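Local coordinates for protein glycoside hydrolase, GH17 family (Formosa sp. Hel1_33_131, PDB 6FCG) that probably hydrolyses internal beta-1,3-glucosidic bonds of the algal storage glucan laminarin, acting as an endo-laminarinase of glycoside hydrolase family 17, at residues H136-I147 / Y178-W188; E305-N313 / A323-F332. All coordinates share one frame; numbering follows the deposited sequence.

Contact 1. Residues H136-I147 / Y178-W188; sequences HHEESENNASEI and YFVQPAVILKW
His136 lies flat over Phe179, and the pair shows how one imidazole can be held both by its face and by its edge. Its CB already rests over the phenyl face, 4.0 Å from the centroid of the Phe179 ring, a CH-pi contact. With CG beside the backbone N (chi1 -62°), the imidazole then runs on over the same face: CG of His136 comes 3.5 Å from Phe179 CZ, CD2 and NE2 lie nearest Phe179 CE2, and CE1 nearest Phe179 CD2. The planes differ by only 8°, making an offset stack. ND1 sits over the phenyl rim beside CD2, and its in-plane N-H donates to the backbone, His136 ND1 to Phe179 O 2.8 Å, nearly straight at 164°. A water joins His136 O to Gln181 N, at the N-cap of helix 182-197.

Farther along, Trp188 NE1 donates a hydrogen bond to Glu139 OE1 at 2.9 Å, and Lys187 NZ forms a salt bridge with Glu139 OE2 at 2.7 Å, both on the syn side of their oxygen, somewhat out of the carboxylate plane. Ile147 CG1 packs against Trp188 CD2 (3.7 Å), and Lys187 CE lies toward the rim of the opposite side. The stack thus joins loop to loop, while Glu139 ties the loop before helix 143-156 to the first turns of helix 182-197; the ammonium and indole N-H would probably favour its charged form.

Contact 2. Residues E305-N313 / A323-F332; sequences ETGWASFSN and ATDEYKEAIF
Trp308 and Phe332 meet at a slant, their long directions crossing at about a right angle and their planes inclined by 39°, so the pair is neither a stack nor edge-to-face. Trp308 CE3 sits over one face of the phenyl ring, displaced toward its rim, 3.6 Å from Phe332 CD1, while Trp308 CB touches Phe332 CD2 at 3.7 Å. The far edge of that phenyl ring meets Thr306 OG1, 3.5 Å from Phe332 CZ; this hydroxyl has its polar partner in Thr242 O.

The indole is swung out by a chi1 of -164°, with CG opposite the backbone N, and this carries its N-H to Ala323, at the start of 323-332. There Trp308 NE1 donates to Ala323 O at 2.9 Å and 165°; the acceptor lies in the indole plane, whereas the donor stands above the carbonyl plane. Ala323 CB packs against the indole, 3.7 Å from Trp308 CZ2. Asp325 caps the helix, Lys328 N donating to Asp325 OD1 at 2.9 Å. Met274 of helix 266-294 and Met245 of helix 244-250 also touch Trp308. The contact lies within one beta-alpha unit of the TIM barrel, the loop from strand 301-305 packing on the start of helix 326-342.

Overall arrangement
Read from the N terminus, the chain completes contact 1 before contact 2 begins, so the two neither nest nor cross. Contact 1 closes a loop of 30 residues that includes strand 161-168, joining the segments that lead into two successive barrel helices, 143-156 and 182-197. Contact 2 closes a far shorter one of nine residues without helix or strand, within the single passage from strand 301-305 to helix 326-342. One therefore links neighbouring beta-alpha units, the other ties a unit to itself. Their centres stand 33 Å apart on opposite sides of the chain's centre, contact 1 farther out and contact 2 buried; both belong to the same barrel of parallel strands but do not touch.

Contact 1. Residues H136-I147 / Y178-W188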
loop_
_atom_site.group_PDB
_atom_site.type_symbol
_atom_site.label_atom_id
_atom_site.label_comp_id
_atom_site.label_asym_id
_atom_site.label_seq_id
_atom_site.Cartn_x
_atom_site.Cartn_y
_atom_site.Cartn_z
ATOM N N HIS A 136 -7.406 -2.294 -37.247
ATOM C CA HIS A 136 -8.825 -2.394 -36.940
ATOM C C HIS A 136 -9.722 -1.778 -38.004
ATOM O O HIS A 136 -10.947 -1.795 -37.862
ATOM C CB HIS A 136 -9.111 -1.747 -35.595
ATOM C CG HIS A 136 -8.401 -2.401 -34.451
ATOM N ND1 HIS A 136 -8.749 -3.642 -33.981
ATOM C CD2 HIS A 136 -7.378 -1.973 -33.676
ATOM C CE1 HIS A 136 -7.954 -3.966 -32.982
ATOM N NE2 HIS A 136 -7.120 -2.967 -32.770
ATOM N N HIS A 137 -9.127 -1.201 -39.047
ATOM C CA HIS A 137 -9.891 -0.706 -40.192
ATOM C C HIS A 137 -9.815 -1.615 -41.401
ATOM O O HIS A 137 -10.349 -1.273 -42.427
ATOM C CB HIS A 137 -9.465 0.736 -40.518
ATOM C CG HIS A 137 -9.721 1.670 -39.379
ATOM N ND1 HIS A 137 -10.939 2.293 -39.160
ATOM C CD2 HIS A 137 -8.923 2.013 -38.337
ATOM C CE1 HIS A 137 -10.860 3.008 -38.046
ATOM N NE2 HIS A 137 -9.656 2.848 -37.525
ATOM N N GLU A 138 -9.155 -2.764 -41.276
ATOM C CA GLU A 138 -9.177 -3.807 -42.310
ATOM C C GLU A 138 -9.574 -5.112 -41.625
ATOM O O GLU A 138 -9.499 -5.283 -40.410
ATOM C CB GLU A 138 -7.854 -3.969 -43.130
ATOM N N GLU A 139 -10.010 -6.039 -42.451
ATOM C CA GLU A 139 -10.611 -7.259 -42.012
ATOM C C GLU A 139 -9.558 -8.396 -42.187
ATOM O O GLU A 139 -8.592 -8.262 -42.930
ATOM C CB GLU A 139 -11.895 -7.392 -42.838
ATOM C CG GLU A 139 -11.812 -8.467 -43.897
ATOM C CD GLU A 139 -13.188 -8.876 -44.504
ATOM O OE1 GLU A 139 -14.219 -9.008 -43.808
ATOM O OE2 GLU A 139 -13.256 -9.047 -45.742
ATOM N N SER A 140 -9.704 -9.485 -41.442
ATOM C CA SER A 140 -8.862 -10.656 -41.653
ATOM C C SER A 140 -9.224 -11.334 -42.973
ATOM O O SER A 140 -10.409 -11.517 -43.279
ATOM C CB SER A 140 -9.025 -11.654 -40.496
ATOM O OG SER A 140 -8.357 -12.879 -40.769
ATOM N N GLU A 141 -8.205 -11.767 -43.711
ATOM C CA GLU A 141 -8.395 -12.580 -44.900
ATOM C C GLU A 141 -9.183 -13.887 -44.560
ATOM O O GLU A 141 -9.864 -14.437 -45.427
ATOM C CB GLU A 141 -7.044 -12.987 -45.536
ATOM C CG GLU A 141 -7.095 -13.612 -46.981
ATOM C CD GLU A 141 -6.577 -12.666 -48.110
ATOM O OE1 GLU A 141 -5.437 -12.213 -47.884
ATOM O OE2 GLU A 141 -7.220 -12.388 -49.206
ATOM N N ASN A 142 -9.099 -14.368 -43.311
ATOM C CA ASN A 142 -9.781 -15.597 -42.910
ATOM C C ASN A 142 -11.283 -15.508 -42.570
ATOM O O ASN A 142 -11.898 -16.545 -42.318
ATOM C CB ASN A 142 -9.056 -16.227 -41.729
ATOM C CG ASN A 142 -7.626 -16.579 -42.057
ATOM O OD1 ASN A 142 -7.333 -17.123 -43.114
ATOM N ND2 ASN A 142 -6.746 -16.318 -41.135
ATOM N N ASN A 143 -11.866 -14.314 -42.575
ATOM C CA ASN A 143 -13.295 -14.201 -42.285
ATOM C C ASN A 143 -14.140 -14.941 -43.349
ATOM O O ASN A 143 -15.082 -15.653 -43.005
ATOM C CB ASN A 143 -13.721 -12.740 -42.141
ATOM C CG ASN A 143 -13.121 -12.072 -40.926
ATOM O OD1 ASN A 143 -12.638 -12.729 -40.001
ATOM N ND2 ASN A 143 -13.156 -10.758 -40.909
ATOM N N ALA A 144 -13.754 -14.832 -44.623
ATOM C CA ALA A 144 -14.523 -15.430 -45.725
ATOM C C ALA A 144 -14.767 -16.927 -45.517
ATOM O O ALA A 144 -15.913 -17.373 -45.545
ATOM C CB ALA A 144 -13.843 -15.167 -47.054
ATOM N N SER A 145 -13.713 -17.680 -45.222
ATOM C CA SER A 145 -13.874 -19.113 -45.060
ATOM C C SER A 145 -14.632 -19.491 -43.764
ATOM O O SER A 145 -15.331 -20.523 -43.729
ATOM C CB SER A 145 -12.542 -19.822 -45.137
ATOM O OG SER A 145 -11.737 -19.413 -44.073
ATOM N N GLU A 146 -14.499 -18.682 -42.710
ATOM C CA GLU A 146 -15.285 -18.874 -41.497
ATOM C C GLU A 146 -16.781 -18.700 -41.818
ATOM O O GLU A 146 -17.618 -19.497 -41.396
ATOM C CB GLU A 146 -14.816 -17.919 -40.407
ATOM C CG GLU A 146 -15.602 -17.874 -39.081
ATOM C CD GLU A 146 -15.207 -18.925 -38.043
ATOM O OE1 GLU A 146 -15.870 -19.187 -36.970
ATOM O OE2 GLU A 146 -14.175 -19.515 -38.317
ATOM N N ILE A 147 -17.125 -17.674 -42.575
ATOM C CA ILE A 147 -18.512 -17.505 -42.995
ATOM C C ILE A 147 -18.948 -18.720 -43.863
ATOM O O ILE A 147 -20.041 -19.261 -43.650
ATOM C CB ILE A 147 -18.726 -16.157 -43.730
ATOM C CG1 ILE A 147 -18.568 -14.978 -42.750
ATOM C CG2 ILE A 147 -20.086 -16.121 -44.430
ATOM C CD1 ILE A 147 -19.648 -14.823 -41.699
ATOM N N TYR A 178 -8.776 -7.900 -31.582
ATOM C CA TYR A 178 -9.403 -8.301 -32.858
ATOM C C TYR A 178 -10.528 -7.452 -33.435
ATOM O O TYR A 178 -11.046 -7.796 -34.501
ATOM C CB TYR A 178 -9.939 -9.740 -32.722
ATOM C CG TYR A 178 -11.119 -9.885 -31.752
ATOM C CD1 TYR A 178 -10.925 -9.946 -30.358
ATOM C CD2 TYR A 178 -12.421 -9.974 -32.231
ATOM C CE1 TYR A 178 -12.010 -10.078 -29.491
ATOM C CE2 TYR A 178 -13.496 -10.110 -31.364
ATOM C CZ TYR A 178 -13.295 -10.163 -30.008
ATOM O OH TYR A 178 -14.383 -10.302 -29.198
ATOM N N PHE A 179 -10.898 -6.351 -32.791
ATOM C CA PHE A 179 -12.134 -5.693 -33.172
ATOM C C PHE A 179 -12.096 -5.130 -34.583
ATOM O O PHE A 179 -11.044 -4.793 -35.108
ATOM C CB PHE A 179 -12.580 -4.647 -32.145
ATOM C CG PHE A 179 -11.889 -3.309 -32.250
ATOM C CD1 PHE A 179 -12.411 -2.309 -33.071
ATOM C CD2 PHE A 179 -10.810 -2.994 -31.429
ATOM C CE1 PHE A 179 -11.800 -1.058 -33.143
ATOM C CE2 PHE A 179 -10.214 -1.741 -31.485
ATOM C CZ PHE A 179 -10.700 -0.774 -32.349
ATOM N N VAL A 180 -13.271 -5.024 -35.167
ATOM C CA VAL A 180 -13.453 -4.510 -36.508
ATOM C C VAL A 180 -14.478 -3.355 -36.486
ATOM O O VAL A 180 -15.191 -3.118 -35.482
ATOM C CB VAL A 180 -13.891 -5.653 -37.487
ATOM C CG1 VAL A 180 -12.784 -6.660 -37.583
ATOM C CG2 VAL A 180 -15.232 -6.298 -37.078
ATOM N N GLN A 181 -14.554 -2.662 -37.616
ATOM C CA GLN A 181 -15.547 -1.624 -37.801
ATOM C C GLN A 181 -16.899 -2.261 -38.169
ATOM O O GLN A 181 -16.942 -3.372 -38.688
ATOM C CB GLN A 181 -15.095 -0.645 -38.893
ATOM C CG GLN A 181 -13.769 0.014 -38.596
ATOM C CD GLN A 181 -13.840 0.810 -37.329
ATOM O OE1 GLN A 181 -13.271 0.382 -36.381
ATOM N NE2 GLN A 181 -14.622 1.927 -37.269
ATOM N N PRO A 182 -18.007 -1.556 -37.917
ATOM C CA PRO A 182 -19.298 -2.117 -38.262
ATOM C C PRO A 182 -19.477 -2.424 -39.754
ATOM O O PRO A 182 -20.254 -3.294 -40.078
ATOM C CB PRO A 182 -20.292 -1.067 -37.768
ATOM C CG PRO A 182 -19.504 0.175 -37.542
ATOM C CD PRO A 182 -18.135 -0.287 -37.184
ATOM N N ALA A 183 -18.754 -1.731 -40.636
ATOM C CA ALA A 183 -18.791 -2.035 -42.068
ATOM C C ALA A 183 -18.474 -3.496 -42.361
ATOM O O ALA A 183 -19.073 -4.091 -43.284
ATOM C CB ALA A 183 -17.841 -1.135 -42.856
ATOM N N VAL A 184 -17.536 -4.062 -41.619
ATOM C CA VAL A 184 -17.169 -5.473 -41.843
ATOM C C VAL A 184 -18.283 -6.449 -41.331
ATOM O O VAL A 184 -18.626 -7.387 -42.028
ATOM C CB VAL A 184 -15.658 -5.851 -41.586
ATOM C CG1 VAL A 184 -14.749 -4.643 -41.358
ATOM C CG2 VAL A 184 -15.594 -6.803 -40.433
ATOM N N ILE A 185 -18.925 -6.175 -40.212
ATOM C CA ILE A 185 -20.075 -6.998 -39.833
ATOM C C ILE A 185 -21.231 -6.884 -40.854
ATOM O O ILE A 185 -21.803 -7.901 -41.243
ATOM C CB ILE A 185 -20.591 -6.666 -38.435
ATOM C CG1 ILE A 185 -19.462 -6.702 -37.408
ATOM C CG2 ILE A 185 -21.737 -7.598 -38.052
ATOM C CD1 ILE A 185 -18.588 -7.939 -37.388
ATOM N N LEU A 186 -21.536 -5.654 -41.285
ATOM C CA LEU A 186 -22.546 -5.375 -42.294
ATOM C C LEU A 186 -22.305 -6.144 -43.582
ATOM O O LEU A 186 -23.215 -6.746 -44.145
ATOM C CB LEU A 186 -22.565 -3.881 -42.605
ATOM C CG LEU A 186 -23.528 -3.370 -43.704
ATOM C CD1 LEU A 186 -24.981 -3.603 -43.321
ATOM C CD2 LEU A 186 -23.280 -1.892 -43.961
ATOM N N LYS A 187 -21.068 -6.130 -44.038
ATOM C CA LYS A 187 -20.672 -6.881 -45.224
ATOM C C LYS A 187 -21.124 -8.343 -45.156
ATOM O O LYS A 187 -21.755 -8.858 -46.069
ATOM C CB LYS A 187 -19.164 -6.801 -45.394
ATOM C CG LYS A 187 -18.637 -7.441 -46.655
ATOM C CD LYS A 187 -17.141 -7.713 -46.540
ATOM C CE LYS A 187 -16.670 -8.545 -47.709
ATOM N NZ LYS A 187 -15.228 -8.887 -47.538
ATOM N N TRP A 188 -20.780 -9.016 -44.068
ATOM C CA TRP A 188 -21.081 -10.439 -43.933
ATOM C C TRP A 188 -22.537 -10.708 -43.593
ATOM O O TRP A 188 -23.095 -11.706 -44.024
ATOM C CB TRP A 188 -20.122 -11.108 -42.941
ATOM C CG TRP A 188 -18.727 -11.111 -43.446
ATOM C CD1 TRP A 188 -17.674 -10.448 -42.917
ATOM C CD2 TRP A 188 -18.256 -11.751 -44.624
ATOM N NE1 TRP A 188 -16.554 -10.663 -43.675
ATOM C CE2 TRP A 188 -16.885 -11.461 -44.734
ATOM C CE3 TRP A 188 -18.867 -12.551 -45.605
ATOM C CZ2 TRP A 188 -16.105 -11.944 -45.765
ATOM C CZ3 TRP A 188 -18.097 -13.038 -46.635
ATOM C CH2 TRP A 188 -16.715 -12.729 -46.712
HETATM O O HOH W 1 -12.498 -3.358 -39.666
#

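Contact 2. Residues E305-N313 / A323-F332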
loop_
_atom_site.group_PDB
_atom_site.type_symbol
_atom_site.label_atom_id
_atom_site.label_comp_id
_atom_site.label_asym_id
_atom_site.label_seq_id
_atom_site.Cartn_x
_atom_site.Cartn_y
_atom_site.Cartn_z
ATOM N N GLU A 305 -25.544 -12.516 -24.227
ATOM C CA GLU A 305 -24.562 -12.882 -23.235
ATOM C C GLU A 305 -24.713 -12.038 -21.976
ATOM O O GLU A 305 -24.714 -10.824 -22.028
ATOM C CB GLU A 305 -23.126 -12.808 -23.804
ATOM C CG GLU A 305 -22.167 -13.862 -23.228
ATOM C CD GLU A 305 -20.731 -13.711 -23.728
ATOM O OE1 GLU A 305 -19.844 -13.324 -22.909
ATOM O OE2 GLU A 305 -20.464 -13.952 -24.938
ATOM N N THR A 306 -24.845 -12.715 -20.847
ATOM C CA THR A 306 -24.612 -12.116 -19.537
ATOM C C THR A 306 -24.333 -13.247 -18.547
ATOM O O THR A 306 -24.741 -14.379 -18.777
ATOM C CB THR A 306 -25.784 -11.249 -19.062
ATOM O OG1 THR A 306 -25.386 -10.522 -17.895
ATOM C CG2 THR A 306 -27.014 -12.100 -18.721
ATOM N N GLY A 307 -23.656 -12.935 -17.456
ATOM C CA GLY A 307 -23.256 -13.942 -16.493
ATOM C C GLY A 307 -22.594 -13.367 -15.257
ATOM O O GLY A 307 -22.222 -12.210 -15.223
ATOM N N TRP A 308 -22.463 -14.199 -14.232
ATOM C CA TRP A 308 -21.914 -13.793 -12.944
ATOM C C TRP A 308 -21.104 -14.956 -12.347
ATOM O O TRP A 308 -21.667 -15.951 -11.936
ATOM C CB TRP A 308 -23.076 -13.413 -12.028
ATOM C CG TRP A 308 -22.713 -12.650 -10.841
ATOM C CD1 TRP A 308 -22.081 -13.125 -9.717
ATOM C CD2 TRP A 308 -22.964 -11.275 -10.606
ATOM N NE1 TRP A 308 -21.925 -12.121 -8.803
ATOM C CE2 TRP A 308 -22.444 -10.967 -9.328
ATOM C CE3 TRP A 308 -23.564 -10.265 -11.346
ATOM C CZ2 TRP A 308 -22.520 -9.700 -8.774
ATOM C CZ3 TRP A 308 -23.636 -9.002 -10.807
ATOM C CH2 TRP A 308 -23.118 -8.729 -9.526
ATOM N N ALA A 309 -19.782 -14.818 -12.315
ATOM C CA ALA A 309 -18.917 -15.914 -11.936
ATOM C C ALA A 309 -19.000 -16.265 -10.467
ATOM O O ALA A 309 -19.302 -15.406 -9.616
ATOM C CB ALA A 309 -17.501 -15.597 -12.333
ATOM N N SER A 310 -18.756 -17.530 -10.157
ATOM C CA SER A 310 -18.833 -18.037 -8.789
ATOM C C SER A 310 -17.516 -17.918 -8.033
ATOM O O SER A 310 -17.480 -18.196 -6.832
ATOM C CB SER A 310 -19.270 -19.494 -8.779
ATOM O OG SER A 310 -18.313 -20.335 -9.402
ATOM N N PHE A 311 -16.444 -17.507 -8.704
ATOM C CA PHE A 311 -15.171 -17.328 -8.031
ATOM C C PHE A 311 -14.281 -16.346 -8.778
ATOM O O PHE A 311 -14.316 -16.308 -9.994
ATOM C CB PHE A 311 -14.448 -18.682 -7.879
ATOM C CG PHE A 311 -13.230 -18.614 -7.033
ATOM C CD1 PHE A 311 -13.323 -18.729 -5.658
ATOM C CD2 PHE A 311 -11.989 -18.378 -7.595
ATOM C CE1 PHE A 311 -12.190 -18.627 -4.848
ATOM C CE2 PHE A 311 -10.843 -18.281 -6.793
ATOM C CZ PHE A 311 -10.949 -18.407 -5.415
ATOM N N SER A 312 -13.480 -15.564 -8.038
ATOM C CA SER A 312 -12.455 -14.693 -8.633
ATOM C C SER A 312 -11.325 -14.440 -7.659
ATOM O O SER A 312 -11.563 -14.051 -6.521
ATOM C CB SER A 312 -13.026 -13.319 -9.019
ATOM O OG SER A 312 -11.995 -12.457 -9.535
ATOM N N ASN A 313 -10.098 -14.598 -8.139
ATOM C CA ASN A 313 -8.919 -14.216 -7.361
ATOM C C ASN A 313 -8.296 -12.873 -7.837
ATOM O O ASN A 313 -7.183 -12.562 -7.467
ATOM C CB ASN A 313 -7.878 -15.348 -7.358
ATOM C CG ASN A 313 -7.240 -15.579 -8.726
ATOM O OD1 ASN A 313 -7.497 -14.877 -9.706
ATOM N ND2 ASN A 313 -6.376 -16.540 -8.776
ATOM N N ALA A 323 -18.005 -9.654 -5.491
ATOM C CA ALA A 323 -19.131 -10.049 -6.326
ATOM C C ALA A 323 -19.265 -11.560 -6.479
ATOM O O ALA A 323 -20.360 -12.096 -6.419
ATOM C CB ALA A 323 -18.984 -9.412 -7.693
ATOM N N THR A 324 -18.148 -12.248 -6.642
ATOM C CA THR A 324 -18.161 -13.626 -7.059
ATOM C C THR A 324 -18.316 -14.661 -5.933
ATOM O O THR A 324 -17.488 -14.736 -5.049
ATOM C CB THR A 324 -16.875 -13.962 -7.805
ATOM O OG1 THR A 324 -15.744 -13.649 -6.988
ATOM C CG2 THR A 324 -16.808 -13.175 -9.087
ATOM N N ASP A 325 -19.391 -15.447 -6.025
ATOM C CA ASP A 325 -19.638 -16.661 -5.232
ATOM C C ASP A 325 -20.910 -17.319 -5.784
ATOM O O ASP A 325 -21.655 -16.676 -6.533
ATOM C CB ASP A 325 -19.766 -16.360 -3.721
ATOM C CG ASP A 325 -20.892 -15.386 -3.413
ATOM O OD1 ASP A 325 -22.068 -15.776 -3.610
ATOM O OD2 ASP A 325 -20.596 -14.244 -2.960
ATOM N N GLU A 326 -21.193 -18.555 -5.386
ATOM C CA GLU A 326 -22.311 -19.292 -5.967
ATOM C C GLU A 326 -23.689 -18.760 -5.603
ATOM O O GLU A 326 -24.667 -18.972 -6.357
ATOM C CB GLU A 326 -22.239 -20.756 -5.600
ATOM C CG GLU A 326 -21.048 -21.461 -6.235
ATOM C CD GLU A 326 -20.986 -22.957 -5.958
ATOM O OE1 GLU A 326 -22.018 -23.561 -5.576
ATOM O OE2 GLU A 326 -19.898 -23.536 -6.136
ATOM N N TYR A 327 -23.778 -18.074 -4.461
ATOM C CA TYR A 327 -25.048 -17.519 -3.992
ATOM C C TYR A 327 -25.448 -16.314 -4.832
ATOM O O TYR A 327 -26.583 -16.209 -5.307
ATOM C CB TYR A 327 -24.945 -17.151 -2.503
ATOM C CG TYR A 327 -26.221 -16.650 -1.852
ATOM C CD1 TYR A 327 -27.389 -17.413 -1.879
ATOM C CD2 TYR A 327 -26.248 -15.452 -1.150
ATOM C CE1 TYR A 327 -28.555 -16.976 -1.257
ATOM C CE2 TYR A 327 -27.407 -15.013 -0.522
ATOM C CZ TYR A 327 -28.551 -15.780 -0.576
ATOM O OH TYR A 327 -29.683 -15.339 0.044
ATOM N N LYS A 328 -24.525 -15.383 -5.008
ATOM C CA LYS A 328 -24.825 -14.211 -5.810
ATOM C C LYS A 328 -25.041 -14.591 -7.263
ATOM O O LYS A 328 -25.831 -13.942 -7.928
ATOM C CB LYS A 328 -23.745 -13.138 -5.685
ATOM C CG LYS A 328 -23.700 -12.525 -4.312
ATOM C CD LYS A 328 -22.929 -11.232 -4.341
ATOM C CE LYS A 328 -21.697 -11.233 -3.451
ATOM N NZ LYS A 328 -21.777 -11.100 -2.026
ATOM N N GLU A 329 -24.333 -15.616 -7.746
ATOM C CA GLU A 329 -24.555 -16.132 -9.099
ATOM C C GLU A 329 -25.989 -16.619 -9.271
ATOM O O GLU A 329 -26.645 -16.310 -10.279
ATOM C CB GLU A 329 -23.596 -17.280 -9.440
ATOM C CG GLU A 329 -23.849 -17.871 -10.816
ATOM C CD GLU A 329 -23.063 -19.121 -11.077
ATOM O OE1 GLU A 329 -22.533 -19.135 -12.179
ATOM O OE2 GLU A 329 -22.987 -20.081 -10.237
ATOM N N ALA A 330 -26.457 -17.392 -8.307
ATOM C CA ALA A 330 -27.828 -17.881 -8.334
ATOM C C ALA A 330 -28.849 -16.738 -8.328
ATOM O O ALA A 330 -29.811 -16.751 -9.103
ATOM C CB ALA A 330 -28.079 -18.819 -7.167
ATOM N N ILE A 331 -28.641 -15.753 -7.466
ATOM C CA ILE A 331 -29.530 -14.602 -7.437
ATOM C C ILE A 331 -29.562 -13.887 -8.801
ATOM O O ILE A 331 -30.633 -13.561 -9.319
ATOM C CB ILE A 331 -29.153 -13.620 -6.321
ATOM C CG1 ILE A 331 -29.445 -14.254 -4.963
ATOM C CG2 ILE A 331 -29.947 -12.314 -6.462
ATOM C CD1 ILE A 331 -28.784 -13.540 -3.803
ATOM N N PHE A 332 -28.396 -13.683 -9.396
ATOM C CA PHE A 332 -28.319 -13.017 -10.685
ATOM C C PHE A 332 -29.007 -13.834 -11.778
ATOM O O PHE A 332 -29.816 -13.285 -12.527
ATOM C CB PHE A 332 -26.863 -12.712 -11.063
ATOM C CG PHE A 332 -26.725 -11.867 -12.300
ATOM C CD1 PHE A 332 -27.054 -10.522 -12.265
ATOM C CD2 PHE A 332 -26.271 -12.415 -13.492
ATOM C CE1 PHE A 332 -26.933 -9.731 -13.396
ATOM C CE2 PHE A 332 -26.133 -11.628 -14.622
ATOM C CZ PHE A 332 -26.469 -10.285 -14.576
HETATM O O HOH W 2 -14.321 -15.657 -5.233
#